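Local coordinates for dipeptide transport protein DPPA (Bacillus subtilis, PDB 1HI9), which hydrolyses the N-terminal residue of peptides containing D-amino acids, as a zinc-dependent aminopeptidase whose active sites are enclosed within a homodecamer, at residues Asp8-Ser13 against Met113-Ile118; Pro16-Thr19 against Gly24-Asn27; Leu101-Arg106 against Gly135-Val140; Arg156-Ala161 against Val168-Val173. All blocks are in the same frame, centred on the assembly; numbering follows the deposited sequence.

Overall arrangement
Contacts 1 and 3 meet at the metal centre inside the subunit: their centres lie about 10 Å apart, they share a zinc ion and a water molecule, and their segments alternate along the chain. Segments 8-13 and 101-106 follow or end adjacent strands 2-7 and 97-103 of the mixed sheet, and backbone bonds join them. Contact 4 follows both in sequence; centred about 10 Å from the centre of contact 3, it packs helix 155-162 on strand 169-176 of that sheet, and R106 N bonds to E160 OE2. Contact 2, nested within the loop closed by contact 1 and about 13 Å from it centre to centre, touches it through M113. Contacts 1 and 2 reach neighbouring subunits; contacts 3 and 4 do not.

Contact 1: residues Asp8-Ser13 against Met113-Ile118; sequences DMEGIS and MSHSMI. With ZN (zinc ion), chain F; ZN (zinc ion), chain G.
E10 meets two side chains from the segment 113-118, crossing both M113 and H115 at about a right angle. Its aliphatic part lies against the methionine, with E10 CG 3.6 Å from M113 CB and the sulfur and terminal methyl of M113 also within packing range. A bend at the second torsion (chi2 81°) then turns the carboxylate toward the metals. There E10 OE2 comes 3.4 Å from H115 CE1, approaching the imidazole obliquely, and the carboxylate and ring planes are inclined at 57°. E10 OE1 binds one zinc ion at 2.3 Å. The same zinc is held by D8 OD1, whereas D8 OD2 binds the second zinc at 2.0 Å, making D8 the bridging carboxylate of a dinuclear zinc site; H60 completes the protein ligands of the first metal, H104 and E133 those of the second. Water 1 lies 2.1 Å from the second zinc and 2.5 Å from the first, and it also hydrogen-bonds H115 NE2 at 2.9 Å. H115, the active-site nucleophile, is thus linked to the metals through this water. On the other side of the ring, H115 ND1 donates to M113 O at 2.7 Å, with the acceptor in the ring plane, so the imidazole is gripped at both nitrogens and its rotation is restrained. F273 of a neighbouring subunit packs on E10 and M113 and meets the H115 ring edge-to-face.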
loop_
_atom_site.group_PDB
_atom_site.type_symbol
_atom_site.label_atom_id
_atom_site.label_comp_id
_atom_site.label_asym_id
_atom_site.label_seq_id
_atom_site.Cartn_x
_atom_site.Cartn_y
_atom_site.Cartn_z
ATOM N N ASP A 8 -15.015 3.022 -30.652
ATOM C CA ASP A 8 -14.919 3.564 -29.303
ATOM C C ASP A 8 -15.486 2.485 -28.375
ATOM O O ASP A 8 -15.921 1.429 -28.845
ATOM C CB ASP A 8 -15.745 4.849 -29.188
ATOM C CG ASP A 8 -15.167 5.828 -28.187
ATOM O OD1 ASP A 8 -14.221 5.464 -27.463
ATOM O OD2 ASP A 8 -15.662 6.969 -28.121
ATOM N N MET A 9 -15.501 2.743 -27.070
ATOM C CA MET A 9 -16.003 1.743 -26.117
ATOM C C MET A 9 -17.296 2.037 -25.368
ATOM O O MET A 9 -18.103 1.135 -25.169
ATOM C CB MET A 9 -14.940 1.448 -25.061
ATOM C CG MET A 9 -14.268 0.110 -25.214
ATOM S SD MET A 9 -13.272 -0.277 -23.798
ATOM C CE MET A 9 -13.942 -1.834 -23.328
ATOM N N GLU A 10 -17.477 3.278 -24.923
ATOM C CA GLU A 10 -18.654 3.634 -24.141
ATOM C C GLU A 10 -19.979 3.244 -24.775
ATOM O O GLU A 10 -20.940 2.924 -24.075
ATOM C CB GLU A 10 -18.665 5.130 -23.831
ATOM C CG GLU A 10 -17.578 5.580 -22.868
ATOM C CD GLU A 10 -16.232 5.777 -23.540
ATOM O OE1 GLU A 10 -16.134 5.533 -24.758
ATOM O OE2 GLU A 10 -15.272 6.183 -22.849
ATOM N N GLY A 11 -20.027 3.269 -26.098
ATOM C CA GLY A 11 -21.245 2.920 -26.792
ATOM C C GLY A 11 -21.376 1.449 -27.128
ATOM O O GLY A 11 -22.381 1.036 -27.693
ATOM N N ILE A 12 -20.371 0.643 -26.794
ATOM C CA ILE A 12 -20.443 -0.782 -27.081
ATOM C C ILE A 12 -21.641 -1.366 -26.355
ATOM O O ILE A 12 -22.034 -0.899 -25.274
ATOM C CB ILE A 12 -19.172 -1.513 -26.637
ATOM C CG1 ILE A 12 -17.999 -1.056 -27.494
ATOM C CG2 ILE A 12 -19.357 -3.010 -26.755
ATOM C CD1 ILE A 12 -18.185 -1.291 -28.973
ATOM N N SER A 13 -22.220 -2.400 -26.946
ATOM C CA SER A 13 -23.404 -3.003 -26.360
ATOM C C SER A 13 -23.137 -3.722 -25.049
ATOM O O SER A 13 -22.054 -4.254 -24.838
ATOM C CB SER A 13 -24.045 -3.956 -27.360
ATOM O OG SER A 13 -23.111 -4.917 -27.779
ATOM N N MET A 113 -22.573 7.441 -20.322
ATOM C CA MET A 113 -21.167 7.842 -20.354
ATOM C C MET A 113 -20.871 8.983 -21.318
ATOM O O MET A 113 -19.841 8.992 -21.982
ATOM C CB MET A 113 -20.293 6.634 -20.687
ATOM C CG MET A 113 -20.432 5.515 -19.662
ATOM S SD MET A 113 -19.380 4.059 -20.012
ATOM C CE MET A 113 -17.954 4.605 -19.240
ATOM N N SER A 114 -21.778 9.950 -21.381
ATOM C CA SER A 114 -21.613 11.098 -22.267
ATOM C C SER A 114 -20.377 11.940 -21.915
ATOM O O SER A 114 -20.106 12.220 -20.745
ATOM C CB SER A 114 -22.855 11.988 -22.205
ATOM O OG SER A 114 -23.027 12.508 -20.902
ATOM N N HIS A 115 -19.635 12.331 -22.945
ATOM C CA HIS A 115 -18.447 13.171 -22.788
ATOM C C HIS A 115 -17.867 13.424 -24.167
ATOM O O HIS A 115 -18.365 12.880 -25.146
ATOM C CB HIS A 115 -17.396 12.491 -21.909
ATOM C CG HIS A 115 -16.789 11.277 -22.536
ATOM N ND1 HIS A 115 -17.452 10.071 -22.615
ATOM C CD2 HIS A 115 -15.602 11.093 -23.160
ATOM C CE1 HIS A 115 -16.699 9.196 -23.254
ATOM N NE2 HIS A 115 -15.570 9.791 -23.595
ATOM N N SER A 116 -16.837 14.263 -24.231
ATOM C CA SER A 116 -16.160 14.600 -25.481
ATOM C C SER A 116 -14.644 14.638 -25.276
ATOM O O SER A 116 -14.110 15.632 -24.791
ATOM C CB SER A 116 -16.630 15.964 -25.996
ATOM O OG SER A 116 -18.007 15.953 -26.294
ATOM N N MET A 117 -13.971 13.553 -25.658
ATOM C CA MET A 117 -12.518 13.395 -25.530
ATOM C C MET A 117 -12.038 13.319 -24.078
ATOM O O MET A 117 -11.495 12.302 -23.663
ATOM C CB MET A 117 -11.782 14.510 -26.269
ATOM C CG MET A 117 -11.945 14.462 -27.789
ATOM S SD MET A 117 -11.489 12.858 -28.547
ATOM C CE MET A 117 -9.689 12.889 -28.421
ATOM N N ILE A 118 -12.224 14.389 -23.309
ATOM C CA ILE A 118 -11.812 14.388 -21.903
ATOM C C ILE A 118 -12.980 14.848 -21.047
ATOM O O ILE A 118 -13.894 15.503 -21.544
ATOM C CB ILE A 118 -10.625 15.335 -21.662
ATOM C CG1 ILE A 118 -11.013 16.755 -22.081
ATOM C CG2 ILE A 118 -9.416 14.856 -22.445
ATOM C CD1 ILE A 118 -10.038 17.809 -21.630
HETATM ZN ZN ZN F . -15.555 8.621 -26.972
HETATM ZN ZN ZN G . -14.082 6.356 -25.364
HETATM O O HOH W 1 -13.841 8.858 -25.781
#

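Contact 2: residues Pro16-Thr19 against Gly24-Asn27; sequences PDDT and GKRN
T19 and N27 lie side by side with their side chains pointing the same way, joined by two hydrogen bonds. The stronger runs from N27 ND2 to T19 OG1, 3.0 Å long and nearly straight at 173°, with the hydroxyl oxygen in the plane of the amide. The second, from N27 N to T19 O, spans 2.9 Å but is bent and weak. K25 runs past the backbone of T19: its CD comes 3.5 Å from T19 CA, and the chain then bends at its last torsion (chi4 -69°) near the carboxylate of D18. The resulting salt bridge is long, D18 OD2 to K25 NZ measuring 3.7 Å, and K25 CE lies nearer this oxygen than NZ does. One step back, D17 positions the threonine through an Asx turn, in which D17 OD2 accepts from T19 N at 2.9 Å through its anti lone pair. The same oxygen also accepts from T19 OG1 at 2.5 Å, almost in line with its C-O bond. The hydroxyl therefore donates to D17 and accepts from N27, which fixes its rotation. The pairing closes a short surface loop just ahead of helix 28-48, with N27 at the N-cap position although its side chain makes no capping bond. That side chain instead faces another subunit of the decamer, N27 OD1 accepting from R32 there, while D17 OD1 accepts from N64 of the same neighbour.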
loop_
_atom_site.group_PDB
_atom_site.type_symbol
_atom_site.label_atom_id
_atom_site.label_comp_id
_atom_site.label_asym_id
_atom_site.label_seq_id
_atom_site.Cartn_x
_atom_site.Cartn_y
_atom_site.Cartn_z
ATOM N N PRO A 16 -22.687 -0.811 -19.271
ATOM C CA PRO A 16 -23.431 0.229 -18.556
ATOM C C PRO A 16 -22.618 1.340 -17.913
ATOM O O PRO A 16 -23.078 2.479 -17.833
ATOM C CB PRO A 16 -24.188 -0.565 -17.509
ATOM C CG PRO A 16 -23.170 -1.594 -17.122
ATOM C CD PRO A 16 -22.610 -2.042 -18.469
ATOM N N ASP A 17 -21.418 1.016 -17.441
ATOM C CA ASP A 17 -20.591 2.012 -16.759
ATOM C C ASP A 17 -19.100 1.889 -17.049
ATOM O O ASP A 17 -18.681 1.020 -17.802
ATOM C CB ASP A 17 -20.848 1.931 -15.254
ATOM C CG ASP A 17 -20.635 0.532 -14.703
ATOM O OD1 ASP A 17 -21.603 -0.053 -14.167
ATOM O OD2 ASP A 17 -19.495 0.020 -14.802
ATOM N N ASP A 18 -18.302 2.744 -16.427
ATOM C CA ASP A 18 -16.874 2.745 -16.689
ATOM C C ASP A 18 -16.074 1.563 -16.148
ATOM O O ASP A 18 -14.901 1.426 -16.476
ATOM C CB ASP A 18 -16.255 4.067 -16.221
ATOM C CG ASP A 18 -16.134 4.167 -14.715
ATOM O OD1 ASP A 18 -16.788 3.400 -13.993
ATOM O OD2 ASP A 18 -15.375 5.038 -14.237
ATOM N N THR A 19 -16.684 0.706 -15.336
ATOM C CA THR A 19 -15.958 -0.449 -14.841
ATOM C C THR A 19 -15.670 -1.372 -16.035
ATOM O O THR A 19 -14.825 -2.252 -15.948
ATOM C CB THR A 19 -16.755 -1.250 -13.788
ATOM O OG1 THR A 19 -17.887 -1.874 -14.405
ATOM C CG2 THR A 19 -17.244 -0.324 -12.666
ATOM N N GLY A 24 -8.152 0.150 -15.828
ATOM C CA GLY A 24 -7.804 -0.127 -14.447
ATOM C C GLY A 24 -8.946 -0.666 -13.599
ATOM O O GLY A 24 -8.787 -0.788 -12.387
ATOM N N LYS A 25 -10.082 -1.006 -14.210
ATOM C CA LYS A 25 -11.219 -1.506 -13.436
ATOM C C LYS A 25 -11.639 -2.952 -13.681
ATOM O O LYS A 25 -11.386 -3.530 -14.744
ATOM C CB LYS A 25 -12.430 -0.597 -13.619
ATOM C CG LYS A 25 -12.276 0.796 -13.047
ATOM C CD LYS A 25 -13.518 1.602 -13.381
ATOM C CE LYS A 25 -13.338 3.077 -13.122
ATOM N NZ LYS A 25 -13.233 3.353 -11.687
ATOM N N ARG A 26 -12.313 -3.504 -12.676
ATOM C CA ARG A 26 -12.789 -4.890 -12.631
ATOM C C ARG A 26 -13.443 -5.532 -13.849
ATOM O O ARG A 26 -13.207 -6.708 -14.126
ATOM C CB ARG A 26 -13.713 -5.053 -11.408
ATOM C CG ARG A 26 -14.728 -6.209 -11.465
ATOM C CD ARG A 26 -15.489 -6.293 -10.131
ATOM N NE ARG A 26 -15.829 -4.945 -9.661
ATOM C CZ ARG A 26 -17.010 -4.347 -9.817
ATOM N NH1 ARG A 26 -18.007 -4.983 -10.426
ATOM N NH2 ARG A 26 -17.174 -3.096 -9.386
ATOM N N ASN A 27 -14.253 -4.783 -14.588
ATOM C CA ASN A 27 -14.915 -5.387 -15.737
ATOM C C ASN A 27 -14.323 -5.062 -17.085
ATOM O O ASN A 27 -14.915 -5.370 -18.124
ATOM C CB ASN A 27 -16.400 -5.045 -15.714
ATOM C CG ASN A 27 -17.102 -5.661 -14.522
ATOM O OD1 ASN A 27 -16.968 -6.864 -14.272
ATOM N ND2 ASN A 27 -17.857 -4.846 -13.779
#

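Contact 3: residues Leu101-Arg106 against Gly135-Val140; sequences LGYHAR and GLNAYV. With ZN (zinc ion), chain F.
Y103 is the residue of segment 101-106 that touches helix 133-143, and N137 is its partner. The segment starts at L101, still in strand 97-103, where L101 O accepts from D8 N at 2.8 Å. The strand bends sharply at G102, and G102 O accepts from G11 N. Y103 follows, directing its ring toward the helix. N137 ND2 donates to Y103 OH over 2.8 Å, reaching the phenol at the edge of the ring, near its plane; the bond is bent, 134° at the hydrogen, and the amide stands nearly perpendicular to the ring, the planes being 81° apart. The phenol oxygen is also hydrogen-bonded to S6 OG, while the other end of the amide, N137 OD1, accepts from Y258, so both polar groups are satisfied in a buried setting. Next comes H104, whose NE2 binds zinc at 1.9 Å. Its opposite nitrogen, H104 ND1, gives an almost straight bond of 3.0 Å to A105 O, which restrains the rotation of the ring with NE2 on the metal; its ring also stacks with H115. At the end of the segment, R106 packs on H123 and P130. Y103 therefore bridges the central sheet and helix 133-143, the helix that begins with zinc ligand E133, while L136 and V140, like N137, also meet helix 254-268.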
loop_
_atom_site.group_PDB
_atom_site.type_symbol
_atom_site.label_atom_id
_atom_site.label_comp_id
_atom_site.label_asym_id
_atom_site.label_seq_id
_atom_site.Cartn_x
_atom_site.Cartn_y
_atom_site.Cartn_z
ATOM N N LEU A 101 -18.266 2.906 -34.599
ATOM C CA LEU A 101 -18.803 1.855 -33.725
ATOM C C LEU A 101 -18.560 2.133 -32.249
ATOM O O LEU A 101 -17.502 2.629 -31.866
ATOM C CB LEU A 101 -18.153 0.515 -34.076
ATOM C CG LEU A 101 -19.007 -0.746 -34.171
ATOM C CD1 LEU A 101 -18.072 -1.928 -34.348
ATOM C CD2 LEU A 101 -19.871 -0.939 -32.945
ATOM N N GLY A 102 -19.538 1.784 -31.422
ATOM C CA GLY A 102 -19.406 1.994 -29.997
ATOM C C GLY A 102 -19.323 3.451 -29.599
ATOM O O GLY A 102 -18.688 3.795 -28.598
ATOM N N TYR A 103 -19.955 4.319 -30.385
ATOM C CA TYR A 103 -19.943 5.735 -30.069
ATOM C C TYR A 103 -20.942 6.103 -28.980
ATOM O O TYR A 103 -21.861 5.345 -28.654
ATOM C CB TYR A 103 -20.185 6.555 -31.334
ATOM C CG TYR A 103 -18.899 6.874 -32.075
ATOM C CD1 TYR A 103 -17.971 5.875 -32.363
ATOM C CD2 TYR A 103 -18.603 8.171 -32.463
ATOM C CE1 TYR A 103 -16.772 6.170 -33.017
ATOM C CE2 TYR A 103 -17.411 8.475 -33.119
ATOM C CZ TYR A 103 -16.503 7.478 -33.389
ATOM O OH TYR A 103 -15.326 7.800 -34.013
ATOM N N HIS A 104 -20.739 7.287 -28.418
ATOM C CA HIS A 104 -21.577 7.789 -27.332
ATOM C C HIS A 104 -21.958 9.232 -27.582
ATOM O O HIS A 104 -21.427 9.867 -28.477
ATOM C CB HIS A 104 -20.806 7.682 -26.009
ATOM C CG HIS A 104 -19.450 8.316 -26.066
ATOM N ND1 HIS A 104 -19.258 9.678 -25.999
ATOM C CD2 HIS A 104 -18.222 7.772 -26.244
ATOM C CE1 HIS A 104 -17.972 9.952 -26.128
ATOM N NE2 HIS A 104 -17.322 8.811 -26.278
ATOM N N ALA A 105 -22.874 9.736 -26.761
ATOM C CA ALA A 105 -23.346 11.102 -26.867
ATOM C C ALA A 105 -22.260 12.091 -26.464
ATOM O O ALA A 105 -21.366 11.767 -25.658
ATOM C CB ALA A 105 -24.560 11.284 -25.992
ATOM N N ARG A 106 -22.342 13.297 -27.025
ATOM C CA ARG A 106 -21.372 14.354 -26.721
ATOM C C ARG A 106 -21.615 14.871 -25.304
ATOM O O ARG A 106 -22.680 14.653 -24.726
ATOM C CB ARG A 106 -21.479 15.497 -27.749
ATOM C CG ARG A 106 -22.849 16.212 -27.838
ATOM C CD ARG A 106 -22.859 17.224 -28.988
ATOM N NE ARG A 106 -24.174 17.815 -29.263
ATOM C CZ ARG A 106 -24.663 18.898 -28.666
ATOM N NH1 ARG A 106 -23.958 19.540 -27.740
ATOM N NH2 ARG A 106 -25.864 19.336 -29.005
ATOM N N GLY A 135 -19.190 14.383 -34.210
ATOM C CA GLY A 135 -19.167 15.479 -35.154
ATOM C C GLY A 135 -17.783 15.796 -35.655
ATOM O O GLY A 135 -17.577 15.888 -36.862
ATOM N N LEU A 136 -16.829 15.970 -34.747
ATOM C CA LEU A 136 -15.469 16.271 -35.168
ATOM C C LEU A 136 -14.925 15.194 -36.103
ATOM O O LEU A 136 -14.310 15.511 -37.119
ATOM C CB LEU A 136 -14.537 16.405 -33.963
ATOM C CG LEU A 136 -14.591 17.697 -33.149
ATOM C CD1 LEU A 136 -13.515 17.637 -32.049
ATOM C CD2 LEU A 136 -14.355 18.905 -34.048
ATOM N N ASN A 137 -15.145 13.925 -35.766
ATOM C CA ASN A 137 -14.632 12.854 -36.610
ATOM C C ASN A 137 -15.329 12.842 -37.977
ATOM O O ASN A 137 -14.707 12.536 -39.003
ATOM C CB ASN A 137 -14.771 11.491 -35.918
ATOM C CG ASN A 137 -14.029 11.428 -34.583
ATOM O OD1 ASN A 137 -13.134 12.234 -34.310
ATOM N ND2 ASN A 137 -14.391 10.467 -33.757
ATOM N N ALA A 138 -16.610 13.205 -37.992
ATOM C CA ALA A 138 -17.358 13.243 -39.237
ATOM C C ALA A 138 -16.788 14.352 -40.111
ATOM O O ALA A 138 -16.618 14.181 -41.320
ATOM C CB ALA A 138 -18.842 13.481 -38.960
ATOM N N TYR A 139 -16.470 15.487 -39.491
ATOM C CA TYR A 139 -15.906 16.614 -40.225
ATOM C C TYR A 139 -14.546 16.266 -40.820
ATOM O O TYR A 139 -14.229 16.693 -41.934
ATOM C CB TYR A 139 -15.776 17.839 -39.319
ATOM C CG TYR A 139 -17.013 18.705 -39.274
ATOM C CD1 TYR A 139 -17.475 19.226 -38.069
ATOM C CD2 TYR A 139 -17.720 19.009 -40.437
ATOM C CE1 TYR A 139 -18.610 20.025 -38.016
ATOM C CE2 TYR A 139 -18.860 19.811 -40.398
ATOM C CZ TYR A 139 -19.300 20.315 -39.180
ATOM O OH TYR A 139 -20.423 21.115 -39.122
ATOM N N VAL A 140 -13.731 15.505 -40.089
ATOM C CA VAL A 140 -12.424 15.127 -40.620
ATOM C C VAL A 140 -12.654 14.168 -41.784
ATOM O O VAL A 140 -11.922 14.188 -42.758
ATOM C CB VAL A 140 -11.534 14.449 -39.554
ATOM C CG1 VAL A 140 -10.251 13.940 -40.206
ATOM C CG2 VAL A 140 -11.207 15.441 -38.447
HETATM ZN ZN ZN F . -15.555 8.621 -26.972
HETATM O O HOH W 1 -13.841 8.858 -25.781
#

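Contact 4: residues Arg156-Ala161 against Val168-Val173; sequences RAAKEA and VTTAAV
T170 presses its side chain onto A158 of helix 155-162. T170 CB lies 3.6 Å from A158 CB, where the two backbones also come close, with T170 CA and A158 CA 5.3 Å apart. From there the side chain divides. The hydroxyl, T170 OG1, sits between the backbone nitrogen and the carbonyl carbon (chi1 67°) and passes 3.7 Å from A158 CB on its way to a hydrogen bond with E162 OE1, just beyond the segment on the same helix. The methyl branch turns in between A158 and A161: T170 CG2 rests 3.5 Å from A158 O and 4.1 Å from A161 CB, filling the step between the two alanines one turn apart. V168, just before the strand, extends the apolar patch toward the helix end, its CG1 lying 3.9 Å from A161 O and 4.5 Å from A161 CB. No hydrogen bond crosses between the segments; consistent with the close approach, the helix residues here are alanines. A171 points away from the helix, so the strand presents T170 to helix 155-162 and T169 and A171 to helix 187-203, while backbone bonds join it to the parallel strand 148-152. Strand 148-152, helix 155-162 and strand 169-176 form a beta-alpha-beta crossover, the unit from which layered alpha/beta folds with parallel sheets are built.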
loop_
_atom_site.group_PDB
_atom_site.type_symbol
_atom_site.label_atom_id
_atom_site.label_comp_id
_atom_site.label_asym_id
_atom_site.label_seq_id
_atom_site.Cartn_x
_atom_site.Cartn_y
_atom_site.Cartn_z
ATOM N N ARG A 156 -28.949 7.583 -27.869
ATOM C CA ARG A 156 -28.629 9.013 -27.930
ATOM C C ARG A 156 -27.549 9.351 -28.955
ATOM O O ARG A 156 -27.582 10.420 -29.574
ATOM C CB ARG A 156 -28.194 9.548 -26.561
ATOM C CG ARG A 156 -29.210 9.376 -25.442
ATOM C CD ARG A 156 -30.654 9.706 -25.826
ATOM N NE ARG A 156 -30.872 11.084 -26.215
ATOM C CZ ARG A 156 -31.899 11.850 -25.862
ATOM N NH1 ARG A 156 -32.873 11.409 -25.066
ATOM N NH2 ARG A 156 -31.943 13.082 -26.340
ATOM N N ALA A 157 -26.585 8.452 -29.127
ATOM C CA ALA A 157 -25.516 8.678 -30.095
ATOM C C ALA A 157 -26.114 8.569 -31.483
ATOM O O ALA A 157 -25.730 9.299 -32.396
ATOM C CB ALA A 157 -24.407 7.644 -29.919
ATOM N N ALA A 158 -27.065 7.654 -31.634
ATOM C CA ALA A 158 -27.712 7.448 -32.921
ATOM C C ALA A 158 -28.484 8.704 -33.307
ATOM O O ALA A 158 -28.399 9.166 -34.435
ATOM C CB ALA A 158 -28.654 6.246 -32.847
ATOM N N LYS A 159 -29.230 9.246 -32.348
ATOM C CA LYS A 159 -30.030 10.442 -32.560
ATOM C C LYS A 159 -29.120 11.606 -32.922
ATOM O O LYS A 159 -29.421 12.392 -33.822
ATOM C CB LYS A 159 -30.807 10.773 -31.288
ATOM C CG LYS A 159 -31.989 11.710 -31.476
ATOM C CD LYS A 159 -33.047 11.078 -32.388
ATOM C CE LYS A 159 -34.367 11.855 -32.356
ATOM N NZ LYS A 159 -34.994 11.825 -30.995
ATOM N N GLU A 160 -28.003 11.709 -32.206
ATOM C CA GLU A 160 -27.037 12.773 -32.446
ATOM C C GLU A 160 -26.465 12.643 -33.863
ATOM O O GLU A 160 -26.305 13.639 -34.568
ATOM C CB GLU A 160 -25.927 12.715 -31.385
ATOM C CG GLU A 160 -24.761 13.663 -31.601
ATOM C CD GLU A 160 -23.754 13.633 -30.444
ATOM O OE1 GLU A 160 -22.600 14.068 -30.646
ATOM O OE2 GLU A 160 -24.111 13.185 -29.329
ATOM N N ALA A 161 -26.191 11.411 -34.286
ATOM C CA ALA A 161 -25.645 11.162 -35.619
ATOM C C ALA A 161 -26.604 11.590 -36.724
ATOM O O ALA A 161 -26.244 12.359 -37.614
ATOM C CB ALA A 161 -25.304 9.701 -35.776
ATOM N N VAL A 168 -27.982 9.027 -42.717
ATOM C CA VAL A 168 -27.008 8.135 -42.112
ATOM C C VAL A 168 -27.728 6.953 -41.469
ATOM O O VAL A 168 -28.847 7.092 -40.977
ATOM C CB VAL A 168 -26.174 8.861 -41.030
ATOM C CG1 VAL A 168 -27.063 9.265 -39.858
ATOM C CG2 VAL A 168 -25.046 7.960 -40.556
ATOM N N THR A 169 -27.102 5.783 -41.494
ATOM C CA THR A 169 -27.698 4.602 -40.883
ATOM C C THR A 169 -27.174 4.496 -39.450
ATOM O O THR A 169 -25.973 4.615 -39.204
ATOM C CB THR A 169 -27.330 3.322 -41.658
ATOM O OG1 THR A 169 -27.941 3.353 -42.951
ATOM C CG2 THR A 169 -27.821 2.093 -40.913
ATOM N N THR A 170 -28.080 4.280 -38.505
ATOM C CA THR A 170 -27.684 4.173 -37.113
ATOM C C THR A 170 -28.131 2.849 -36.517
ATOM O O THR A 170 -29.147 2.278 -36.921
ATOM C CB THR A 170 -28.270 5.321 -36.265
ATOM O OG1 THR A 170 -29.692 5.199 -36.203
ATOM C CG2 THR A 170 -27.914 6.674 -36.877
ATOM N N ALA A 171 -27.362 2.367 -35.546
ATOM C CA ALA A 171 -27.667 1.111 -34.879
ATOM C C ALA A 171 -27.585 1.322 -33.374
ATOM O O ALA A 171 -26.499 1.457 -32.812
ATOM C CB ALA A 171 -26.683 0.038 -35.319
ATOM N N ALA A 172 -28.746 1.353 -32.731
ATOM C CA ALA A 172 -28.827 1.557 -31.294
ATOM C C ALA A 172 -28.765 0.225 -30.570
ATOM O O ALA A 172 -29.786 -0.415 -30.338
ATOM C CB ALA A 172 -30.126 2.297 -30.938
ATOM N N VAL A 173 -27.564 -0.186 -30.189
ATOM C CA VAL A 173 -27.403 -1.470 -29.521
ATOM C C VAL A 173 -27.906 -1.465 -28.085
ATOM O O VAL A 173 -28.042 -2.516 -27.465
ATOM C CB VAL A 173 -25.926 -1.908 -29.555
ATOM C CG1 VAL A 173 -25.479 -2.088 -31.000
ATOM C CG2 VAL A 173 -25.048 -0.858 -28.866
#